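Taurocyamine kinase (PDB 4WOD) catalyses the reversible transfer of phosphate from ATP to taurocyamine, forming N-phosphotaurocyamine and ADP with magnesium as cofactor. Local coordinates at residues 79-82 / 83-87; 20-23 / 24-28; 49-52 / 53-57; 29-32 / 33-37. The protein carries 4 engineered substitutions. All blocks are in the same frame, centred on the assembly; numbering follows the deposited sequence.

Overall arrangement
All four interactions are local, each within one short helix, so none closes a long loop; they follow one another along the chain without nesting or crossing. From the N terminus come interaction 2 on helix 22-26, interaction 4 on helix 29-35, interaction 3 on helix 46-55 and interaction 1 on helix 74-84, all in the N-terminal region of the first repeat. Interaction 2 is the hub: helix 22-26 is joined to helix 74-84 through Lys25 and Tyr26 with Asp83, to helix 46-55 through Thr23 with Asn53, and to helix 29-35 by packing of Leu27 on Val32. Interactions 1, 2 and 3 lie near the bound arginine, interaction 4 farther out.

Interaction 1 of 4, residues 79-82 / 83-87; sequences AVIA and DYHKV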
loop_
_atom_site.group_PDB
_atom_site.type_symbol
_atom_site.label_atom_id
_atom_site.label_comp_id
_atom_site.label_asym_id
_atom_site.label_seq_id
_atom_site.Cartn_x
_atom_site.Cartn_y
_atom_site.Cartn_z
ATOM N N ALA A 79 22.609 10.748 4.752
ATOM C CA ALA A 79 21.653 9.919 5.464
ATOM C C ALA A 79 20.259 10.083 4.865
ATOM O O ALA A 79 19.575 9.086 4.592
ATOM C CB ALA A 79 21.656 10.259 6.947
ATOM N N VAL A 80 19.847 11.332 4.627
ATOM C CA VAL A 80 18.534 11.609 4.042
ATOM C C VAL A 80 18.394 11.017 2.632
ATOM O O VAL A 80 17.363 10.438 2.269
ATOM C CB VAL A 80 18.269 13.145 3.991
ATOM C CG1 VAL A 80 17.063 13.469 3.131
ATOM C CG2 VAL A 80 18.112 13.713 5.408
ATOM N N ILE A 81 19.441 11.188 1.839
ATOM C CA ILE A 81 19.431 10.787 0.435
ATOM C C ILE A 81 19.416 9.269 0.307
ATOM O O ILE A 81 18.623 8.712 -0.459
ATOM C CB ILE A 81 20.655 11.386 -0.311
ATOM C CG1 ILE A 81 20.474 12.897 -0.495
ATOM C CG2 ILE A 81 20.872 10.706 -1.660
ATOM C CD1 ILE A 81 21.778 13.633 -0.826
ATOM N N ALA A 82 20.283 8.604 1.071
ATOM C CA ALA A 82 20.334 7.142 1.100
ATOM C C ALA A 82 18.971 6.560 1.483
ATOM O O ALA A 82 18.507 5.608 0.882
ATOM C CB ALA A 82 21.420 6.655 2.064
ATOM N N ASP A 83 18.321 7.173 2.459
ATOM C CA ASP A 83 17.000 6.753 2.895
ATOM C C ASP A 83 15.920 6.954 1.807
ATOM O O ASP A 83 15.234 5.991 1.416
ATOM C CB ASP A 83 16.641 7.513 4.180
ATOM C CG ASP A 83 15.512 6.856 4.961
ATOM O OD1 ASP A 83 14.545 6.368 4.337
ATOM O OD2 ASP A 83 15.594 6.830 6.213
ATOM N N TYR A 84 15.778 8.191 1.314
ATOM C CA TYR A 84 14.752 8.523 0.327
ATOM C C TYR A 84 14.907 7.749 -0.979
ATOM O O TYR A 84 13.923 7.260 -1.558
ATOM C CB TYR A 84 14.761 10.030 0.017
ATOM C CG TYR A 84 13.657 10.426 -0.943
ATOM C CD1 TYR A 84 12.360 10.643 -0.492
ATOM C CD2 TYR A 84 13.909 10.562 -2.299
ATOM C CE1 TYR A 84 11.349 10.989 -1.376
ATOM C CE2 TYR A 84 12.912 10.905 -3.175
ATOM C CZ TYR A 84 11.642 11.119 -2.712
ATOM O OH TYR A 84 10.659 11.459 -3.605
ATOM N N HIS A 85 16.139 7.657 -1.457
ATOM C CA HIS A 85 16.381 7.019 -2.744
ATOM C C HIS A 85 16.634 5.514 -2.597
ATOM O O HIS A 85 16.959 4.833 -3.582
ATOM C CB HIS A 85 17.552 7.705 -3.455
ATOM C CG HIS A 85 17.212 9.063 -3.975
ATOM N ND1 HIS A 85 16.452 9.255 -5.112
ATOM C CD2 HIS A 85 17.504 10.298 -3.505
ATOM C CE1 HIS A 85 16.294 10.551 -5.317
ATOM N NE2 HIS A 85 16.930 11.205 -4.362
ATOM N N LYS A 86 16.467 5.018 -1.372
ATOM C CA LYS A 86 16.624 3.594 -1.034
ATOM C C LYS A 86 17.949 3.047 -1.529
ATOM O O LYS A 86 17.989 2.059 -2.257
ATOM C CB LYS A 86 15.475 2.760 -1.607
ATOM C CG LYS A 86 14.119 3.083 -1.011
ATOM C CD LYS A 86 13.023 2.787 -2.015
ATOM C CE LYS A 86 11.696 2.501 -1.330
ATOM N NZ LYS A 86 11.342 3.566 -0.347
ATOM N N VAL A 87 19.026 3.724 -1.147
ATOM C CA VAL A 87 20.363 3.361 -1.574
ATOM C C VAL A 87 20.877 2.323 -0.601
ATOM O O VAL A 87 20.956 2.581 0.606
ATOM C CB VAL A 87 21.305 4.582 -1.629
ATOM C CG1 VAL A 87 22.722 4.167 -2.007
ATOM C CG2 VAL A 87 20.765 5.629 -2.606
#
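Ile81 and His85 carry the side-chain packing at the C-terminal end of helix 74-84, crossing at a slant with Ile81 CG2 3.9 Å from His85 CD2. The CG of His85 lies anti to its carbonyl carbon (chi1 -72°), which swings the imidazole back beside the preceding turn, and Ile81 O stands at the ring edge near its plane. Over the centre of one imidazole face sits Tyr84 CD2, so the phenol ring presents an edge to the histidine. Beyond the turn, Ala82 CB and Val87 CB make a looser apolar contact at 4.2 Å. Backbone hydrogen bonds supply the regular framework: Asp83 N to Ala79 O, Tyr84 N to Val80 O (2.9 Å) and His85 N to Ile81 O. The helix then ends in a Schellman motif. Lys86, with positive phi, is its C-prime residue; Val87 N reaches back to Ala82 O at 2.8 Å, in the carbonyl plane on a lone pair, and Lys86 N donates to Asp83 O at 3.2 Å. The polar ends have partners elsewhere: Asp83 OD2 takes a salt bridge from Lys25 and a probable, unusually short hydrogen bond with Tyr26 OH, and His85 NE2 is bonded to Pro269 O. The capped helix end places Tyr84 in the pocket that holds the bound arginine, its side chain about 7 Å from that of Cys268, the predicted active-site residue.

Interaction 2 of 4, residues 20-23 / 24-28; sequences HSLT and KKYLT
The Tyr26 ring meets Leu22 through CE2, 4.2 Å from Leu22 CD2, while Lys25 CG covers one ring face, 3.9 Å above its centre. With CG anti to the carbonyl carbon (chi1 -66°), the ring leans back along the helix, bringing Tyr26 CD2 within 3.3 Å of Leu22 O, an approach that is oblique to the ring. Leu22 and Lys25 run side by side in the same direction, Leu22 CD2 resting 4.1 Å from Lys25 CD, so leucine, lysine and tyrosine touch one another in a three-way cluster. At the start of the helix, Ser21 is the N-cap: its OG accepts from Lys24 N at 3.1 Å, with an N-H...O angle of 147°. The hydroxyl sits between the backbone N and the carbonyl carbon (chi1 52°), which turns it over the first turn, and it is also bonded to Asn19 OD1. Three backbone hydrogen bonds follow, from Lys25 N to Ser21 O, Tyr26 N to Leu22 O and Leu27 N to Thr23 O (2.9 Å). Just past the helix, Leu27 centres an inverse gamma turn with a weak closing bond. Against helix 74-84 pack Leu22, which touches Tyr84, and Tyr26, which covers Ala79 and Val80. Toward helix 46-55, Thr23 OG1 bonds Asn53 OD1, and Leu27 O, near helix 6-14, takes a hydrogen bond from Gln10.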
loop_
_atom_site.group_PDB
_atom_site.type_symbol
_atom_site.label_atom_id
_atom_site.label_comp_id
_atom_site.label_asym_id
_atom_site.label_seq_id
_atom_site.Cartn_x
_atom_site.Cartn_y
_atom_site.Cartn_z
ATOM N N HIS A 20 6.673 13.836 10.302
ATOM C CA HIS A 20 7.293 12.526 10.170
ATOM C C HIS A 20 8.329 12.545 9.057
ATOM O O HIS A 20 8.465 11.577 8.304
ATOM C CB HIS A 20 6.240 11.455 9.881
ATOM C CG HIS A 20 5.124 11.438 10.875
ATOM N ND1 HIS A 20 3.844 11.839 10.565
ATOM C CD2 HIS A 20 5.107 11.104 12.186
ATOM C CE1 HIS A 20 3.081 11.733 11.638
ATOM N NE2 HIS A 20 3.824 11.295 12.636
ATOM N N SER A 21 9.039 13.660 8.943
ATOM C CA SER A 21 9.949 13.873 7.817
ATOM C C SER A 21 11.243 13.105 8.002
ATOM O O SER A 21 11.583 12.732 9.121
ATOM C CB SER A 21 10.238 15.368 7.648
ATOM O OG SER A 21 10.671 15.974 8.865
ATOM N N LEU A 22 11.982 12.876 6.916
ATOM C CA LEU A 22 13.336 12.356 7.059
ATOM C C LEU A 22 14.228 13.400 7.725
ATOM O O LEU A 22 15.247 13.050 8.314
ATOM C CB LEU A 22 13.923 11.950 5.715
ATOM C CG LEU A 22 13.206 10.797 5.006
ATOM C CD1 LEU A 22 13.758 10.587 3.597
ATOM C CD2 LEU A 22 13.321 9.505 5.831
ATOM N N THR A 23 13.858 14.675 7.619
ATOM C CA THR A 23 14.587 15.742 8.324
ATOM C C THR A 23 14.517 15.532 9.821
ATOM O O THR A 23 15.501 15.680 10.537
ATOM C CB THR A 23 14.025 17.138 7.998
ATOM O OG1 THR A 23 14.317 17.454 6.635
ATOM C CG2 THR A 23 14.649 18.197 8.900
ATOM N N LYS A 24 13.337 15.178 10.294
ATOM C CA LYS A 24 13.136 14.913 11.708
ATOM C C LYS A 24 13.965 13.687 12.112
ATOM O O LYS A 24 14.596 13.663 13.168
ATOM C CB LYS A 24 11.655 14.688 11.991
ATOM C CG LYS A 24 11.318 14.342 13.423
ATOM C CD LYS A 24 9.824 14.401 13.590
ATOM C CE LYS A 24 9.389 14.045 14.987
ATOM N NZ LYS A 24 8.022 14.561 15.247
ATOM N N LYS A 25 14.000 12.702 11.223
ATOM C CA LYS A 25 14.668 11.436 11.496
ATOM C C LYS A 25 16.164 11.611 11.673
ATOM O O LYS A 25 16.754 11.026 12.572
ATOM C CB LYS A 25 14.372 10.448 10.372
ATOM C CG LYS A 25 14.895 9.050 10.594
ATOM C CD LYS A 25 14.214 8.095 9.625
ATOM C CE LYS A 25 14.891 6.745 9.571
ATOM N NZ LYS A 25 14.237 5.912 8.513
ATOM N N TYR A 26 16.780 12.450 10.848
ATOM C CA TYR A 26 18.231 12.526 10.845
ATOM C C TYR A 26 18.807 13.805 11.452
ATOM O O TYR A 26 20.027 13.900 11.636
ATOM C CB TYR A 26 18.743 12.327 9.415
ATOM C CG TYR A 26 18.449 10.928 8.909
ATOM C CD1 TYR A 26 19.075 9.810 9.479
ATOM C CD2 TYR A 26 17.535 10.716 7.879
ATOM C CE1 TYR A 26 18.792 8.528 9.033
ATOM C CE2 TYR A 26 17.254 9.447 7.422
ATOM C CZ TYR A 26 17.887 8.350 8.004
ATOM O OH TYR A 26 17.601 7.087 7.547
ATOM N N LEU A 27 17.956 14.771 11.805
ATOM C CA LEU A 27 18.466 15.991 12.440
ATOM C C LEU A 27 18.666 15.745 13.945
ATOM O O LEU A 27 17.915 16.250 14.794
ATOM C CB LEU A 27 17.534 17.180 12.193
ATOM C CG LEU A 27 18.034 18.566 12.618
ATOM C CD1 LEU A 27 19.372 18.867 11.951
ATOM C CD2 LEU A 27 17.019 19.641 12.283
ATOM N N THR A 28 19.684 14.953 14.258
ATOM C CA THR A 28 19.929 14.511 15.631
ATOM C C THR A 28 20.662 15.569 16.435
ATOM O O THR A 28 21.194 16.538 15.877
ATOM C CB THR A 28 20.742 13.215 15.665
ATOM O OG1 THR A 28 22.087 13.476 15.217
ATOM C CG2 THR A 28 20.087 12.158 14.767
#

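Interaction 3 of 4, residues 49-52 / 53-57; sequences CVNT and NAYNP
Thr52 O is gripped by two backbone donors, Asn56 N at 2.9 Å and Tyr55 N at 3.3 Å. The first comes nearly along the C=O axis, whereas the second stands above the carbonyl plane, off the lone pairs. Asn53 N makes a similarly tilted bond to Val50 O (2.9 Å), and Ala54 N a weak one to Asn51 O. The bonds from Asn53, Ala54 and Tyr55 are i to i+3, consistent with 3-10 tightening at this weakly bonded end of helix 46-55, whereas Asn56 to Thr52 keeps the i to i+4 span. Among the side chains, Asn51 meets Tyr55. The amide approaches the phenol at its edge, its CG in the ring plane and its OD1 3.6 Å from Tyr55 CE2, with the two flat groups turned 63° apart. Asn51 CG lies anti to the backbone N (chi1 -170°), which carries the amide forward to that edge. A water joins their ends: it donates to Asn51 OD1 at 2.6 Å and is hydrogen-bonded to Tyr55 OH at 3.0 Å. Ala54 CB rests on one face of the tyrosine, offset toward the rim. The other amide atom, Asn51 ND2, is bonded to Asp194 O, and buried Thr52 OG1 to Val191 O, so helix 190-194 of the catalytic region is tied to this helix end. Asn53, its OD1 held by Thr23, directs its ND2 to Leu61 O, and its side chain lies about 6 Å from the bound arginine. Because Leu61 lines the arginine pocket, Asn53 probably belongs to the second shell of that site.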
loop_
_atom_site.group_PDB
_atom_site.type_symbol
_atom_site.label_atom_id
_atom_site.label_comp_id
_atom_site.label_asym_id
_atom_site.label_seq_id
_atom_site.Cartn_x
_atom_site.Cartn_y
_atom_site.Cartn_z
ATOM N N CYS A 49 18.499 25.164 5.306
ATOM C CA CYS A 49 18.068 23.930 4.630
ATOM C C CYS A 49 16.810 23.288 5.232
ATOM O O CYS A 49 15.973 22.776 4.498
ATOM C CB CYS A 49 19.179 22.874 4.643
ATOM S SG CYS A 49 20.731 23.302 3.832
ATOM N N VAL A 50 16.705 23.288 6.560
ATOM C CA VAL A 50 15.638 22.556 7.256
ATOM C C VAL A 50 14.472 23.429 7.706
ATOM O O VAL A 50 13.466 22.929 8.230
ATOM C CB VAL A 50 16.187 21.814 8.514
ATOM C CG1 VAL A 50 17.213 20.756 8.110
ATOM C CG2 VAL A 50 16.786 22.807 9.518
ATOM N N ASN A 51 14.614 24.729 7.505
ATOM C CA ASN A 51 13.620 25.701 7.925
ATOM C C ASN A 51 12.202 25.339 7.487
ATOM O O ASN A 51 11.275 25.368 8.289
ATOM C CB ASN A 51 13.990 27.077 7.384
ATOM C CG ASN A 51 13.142 28.174 7.984
ATOM O OD1 ASN A 51 13.274 28.493 9.164
ATOM N ND2 ASN A 51 12.267 28.747 7.185
ATOM N N THR A 52 12.038 24.964 6.222
ATOM C CA THR A 52 10.695 24.676 5.713
ATOM C C THR A 52 10.063 23.472 6.440
ATOM O O THR A 52 8.835 23.384 6.563
ATOM C CB THR A 52 10.710 24.428 4.176
ATOM O OG1 THR A 52 9.401 24.643 3.626
ATOM C CG2 THR A 52 11.187 23.002 3.857
ATOM N N ASN A 53 10.885 22.565 6.958
ATOM C CA ASN A 53 10.336 21.410 7.673
ATOM C C ASN A 53 9.689 21.811 8.988
ATOM O O ASN A 53 8.740 21.173 9.441
ATOM C CB ASN A 53 11.406 20.365 7.934
ATOM C CG ASN A 53 11.956 19.775 6.662
ATOM O OD1 ASN A 53 13.142 19.932 6.356
ATOM N ND2 ASN A 53 11.102 19.079 5.910
ATOM N N ALA A 54 10.220 22.853 9.606
ATOM C CA ALA A 54 9.686 23.338 10.878
ATOM C C ALA A 54 8.266 23.869 10.746
ATOM O O ALA A 54 7.520 23.896 11.721
ATOM C CB ALA A 54 10.592 24.424 11.452
ATOM N N TYR A 55 7.897 24.321 9.551
ATOM C CA TYR A 55 6.613 24.991 9.372
ATOM C C TYR A 55 5.675 24.202 8.489
ATOM O O TYR A 55 4.484 24.459 8.478
ATOM C CB TYR A 55 6.825 26.393 8.812
ATOM C CG TYR A 55 7.725 27.176 9.727
ATOM C CD1 TYR A 55 7.296 27.545 10.998
ATOM C CD2 TYR A 55 9.017 27.502 9.351
ATOM C CE1 TYR A 55 8.130 28.240 11.860
ATOM C CE2 TYR A 55 9.859 28.198 10.205
ATOM C CZ TYR A 55 9.412 28.558 11.454
ATOM O OH TYR A 55 10.241 29.256 12.294
ATOM N N ASN A 56 6.220 23.242 7.755
ATOM C CA ASN A 56 5.402 22.377 6.921
ATOM C C ASN A 56 5.598 20.904 7.285
ATOM O O ASN A 56 6.432 20.210 6.699
ATOM C CB ASN A 56 5.728 22.627 5.452
ATOM C CG ASN A 56 5.516 24.077 5.060
ATOM O OD1 ASN A 56 6.449 24.890 5.102
ATOM N ND2 ASN A 56 4.280 24.419 4.707
ATOM N N PRO A 57 4.815 20.413 8.260
ATOM C CA PRO A 57 5.023 19.039 8.732
ATOM C C PRO A 57 4.772 17.955 7.675
ATOM O O PRO A 57 5.247 16.836 7.849
ATOM C CB PRO A 57 4.028 18.911 9.898
ATOM C CG PRO A 57 3.019 20.002 9.679
ATOM C CD PRO A 57 3.747 21.116 8.993
HETATM O O HOH W 1 12.824 30.156 11.091
#

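Interaction 4 of 4, residues 29-32 / 33-37; sequences DDIV and KKYQA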
loop_
_atom_site.group_PDB
_atom_site.type_symbol
_atom_site.label_atom_id
_atom_site.label_comp_id
_atom_site.label_asym_id
_atom_site.label_seq_id
_atom_site.Cartn_x
_atom_site.Cartn_y
_atom_site.Cartn_z
ATOM N N ASP A 29 20.691 15.376 17.751
ATOM C CA ASP A 29 21.486 16.226 18.629
ATOM C C ASP A 29 22.938 16.322 18.137
ATOM O O ASP A 29 23.509 17.412 18.090
ATOM C CB ASP A 29 21.447 15.713 20.082
ATOM C CG ASP A 29 20.088 15.931 20.755
ATOM O OD1 ASP A 29 19.217 16.601 20.156
ATOM O OD2 ASP A 29 19.892 15.450 21.890
ATOM N N ASP A 30 23.531 15.196 17.751
ATOM C CA ASP A 30 24.934 15.217 17.341
ATOM C C ASP A 30 25.108 16.027 16.060
ATOM O O ASP A 30 26.098 16.745 15.894
ATOM C CB ASP A 30 25.470 13.797 17.139
ATOM C CG ASP A 30 25.627 13.043 18.448
ATOM O OD1 ASP A 30 25.530 13.688 19.520
ATOM O OD2 ASP A 30 25.855 11.815 18.402
ATOM N N ILE A 31 24.143 15.890 15.157
ATOM C CA ILE A 31 24.184 16.609 13.887
ATOM C C ILE A 31 24.083 18.119 14.120
ATOM O O ILE A 31 24.825 18.903 13.535
ATOM C CB ILE A 31 23.049 16.141 12.940
ATOM C CG1 ILE A 31 23.402 14.788 12.297
ATOM C CG2 ILE A 31 22.755 17.212 11.873
ATOM C CD1 ILE A 31 24.600 14.832 11.303
ATOM N N VAL A 32 23.166 18.522 14.989
ATOM C CA VAL A 32 23.019 19.936 15.345
ATOM C C VAL A 32 24.300 20.481 15.964
ATOM O O VAL A 32 24.758 21.574 15.620
ATOM C CB VAL A 32 21.845 20.150 16.316
ATOM C CG1 VAL A 32 21.856 21.572 16.906
ATOM C CG2 VAL A 32 20.532 19.877 15.619
ATOM N N LYS A 33 24.881 19.709 16.876
ATOM C CA LYS A 33 26.108 20.116 17.559
ATOM C C LYS A 33 27.256 20.288 16.575
ATOM O O LYS A 33 28.046 21.224 16.672
ATOM C CB LYS A 33 26.481 19.086 18.617
ATOM C CG LYS A 33 27.551 19.548 19.576
ATOM C CD LYS A 33 27.385 18.814 20.902
ATOM C CE LYS A 33 25.940 18.936 21.386
ATOM N NZ LYS A 33 25.570 17.913 22.409
ATOM N N LYS A 34 27.336 19.377 15.615
ATOM C CA LYS A 34 28.399 19.424 14.626
ATOM C C LYS A 34 28.283 20.633 13.692
ATOM O O LYS A 34 29.284 21.267 13.379
ATOM C CB LYS A 34 28.407 18.137 13.804
ATOM C CG LYS A 34 29.523 18.090 12.783
ATOM C CD LYS A 34 29.637 16.708 12.163
ATOM C CE LYS A 34 30.949 16.595 11.403
ATOM N NZ LYS A 34 31.004 15.343 10.621
ATOM N N TYR A 35 27.064 20.955 13.251
ATOM C CA TYR A 35 26.892 21.894 12.143
ATOM C C TYR A 35 26.286 23.263 12.469
ATOM O O TYR A 35 26.079 24.067 11.570
ATOM C CB TYR A 35 26.027 21.241 11.072
ATOM C CG TYR A 35 26.666 20.054 10.360
ATOM C CD1 TYR A 35 27.938 20.147 9.797
ATOM C CD2 TYR A 35 25.971 18.858 10.221
ATOM C CE1 TYR A 35 28.506 19.062 9.134
ATOM C CE2 TYR A 35 26.529 17.771 9.556
ATOM C CZ TYR A 35 27.788 17.882 9.013
ATOM O OH TYR A 35 28.318 16.804 8.345
ATOM N N GLN A 36 26.000 23.551 13.732
ATOM C CA GLN A 36 25.173 24.732 14.010
ATOM C C GLN A 36 25.888 26.063 13.730
ATOM O O GLN A 36 25.230 27.097 13.642
ATOM C CB GLN A 36 24.678 24.712 15.457
ATOM C CG GLN A 36 25.787 24.555 16.455
ATOM C CD GLN A 36 25.304 24.647 17.891
ATOM O OE1 GLN A 36 24.102 24.767 18.157
ATOM N NE2 GLN A 36 26.248 24.610 18.828
ATOM N N ALA A 37 27.214 26.037 13.588
ATOM C CA ALA A 37 27.965 27.243 13.254
ATOM C C ALA A 37 28.600 27.144 11.875
ATOM O O ALA A 37 29.240 28.090 11.415
ATOM C CB ALA A 37 29.049 27.537 14.317
HETATM O O HOH W 2 25.242 15.698 21.497
#
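Helix 29-35, a short surface helix in the N-terminal domain, packs Ile31 against Tyr35 one turn later. The two side chains meet at a slant: Ile31 CD1 is 3.9 Å from Tyr35 CE2, and Ile31 CG2 lies at the ring edge, in its plane, 4.0 Å from Tyr35 CD2. That CG2 branch reaches the edge because it is anti to the backbone N, while Tyr35 CG, anti to the carbonyl carbon (chi1 -67°), turns the ring back toward it. Lys34 CG sits over the centre of one phenol face, 3.9 Å above it, with the rest of its extended chain continuing to a salt bridge with Asp75. Backbone hydrogen bonds in the alpha-helical pattern hold the turns together, Lys33 N to Asp29 O and Lys34 N to Asp30 O, both 2.9 Å, and Tyr35 N to Ile31 O at 3.1 Å. This i to i+4 isoleucine-tyrosine pair faces helix 46-55, where both residues touch Leu46. Tyr35 also meets Phe73 edge-to-face, and its OH is bonded to Asp75 N. Val32, buried on a neighbouring strip of the helix, packs on Leu6 and Gln10 of helix 6-14, while Gln36 CB comes within 3.1 Å of Val32 O. On the exposed side, a water donates to Asp30 OD1 at 2.8 Å; its link to Lys33 NZ is implausibly short and therefore doubtful. Asp29 OD1, nearer the helix start, takes a salt bridge from Arg14 and a hydrogen bond from Gln10.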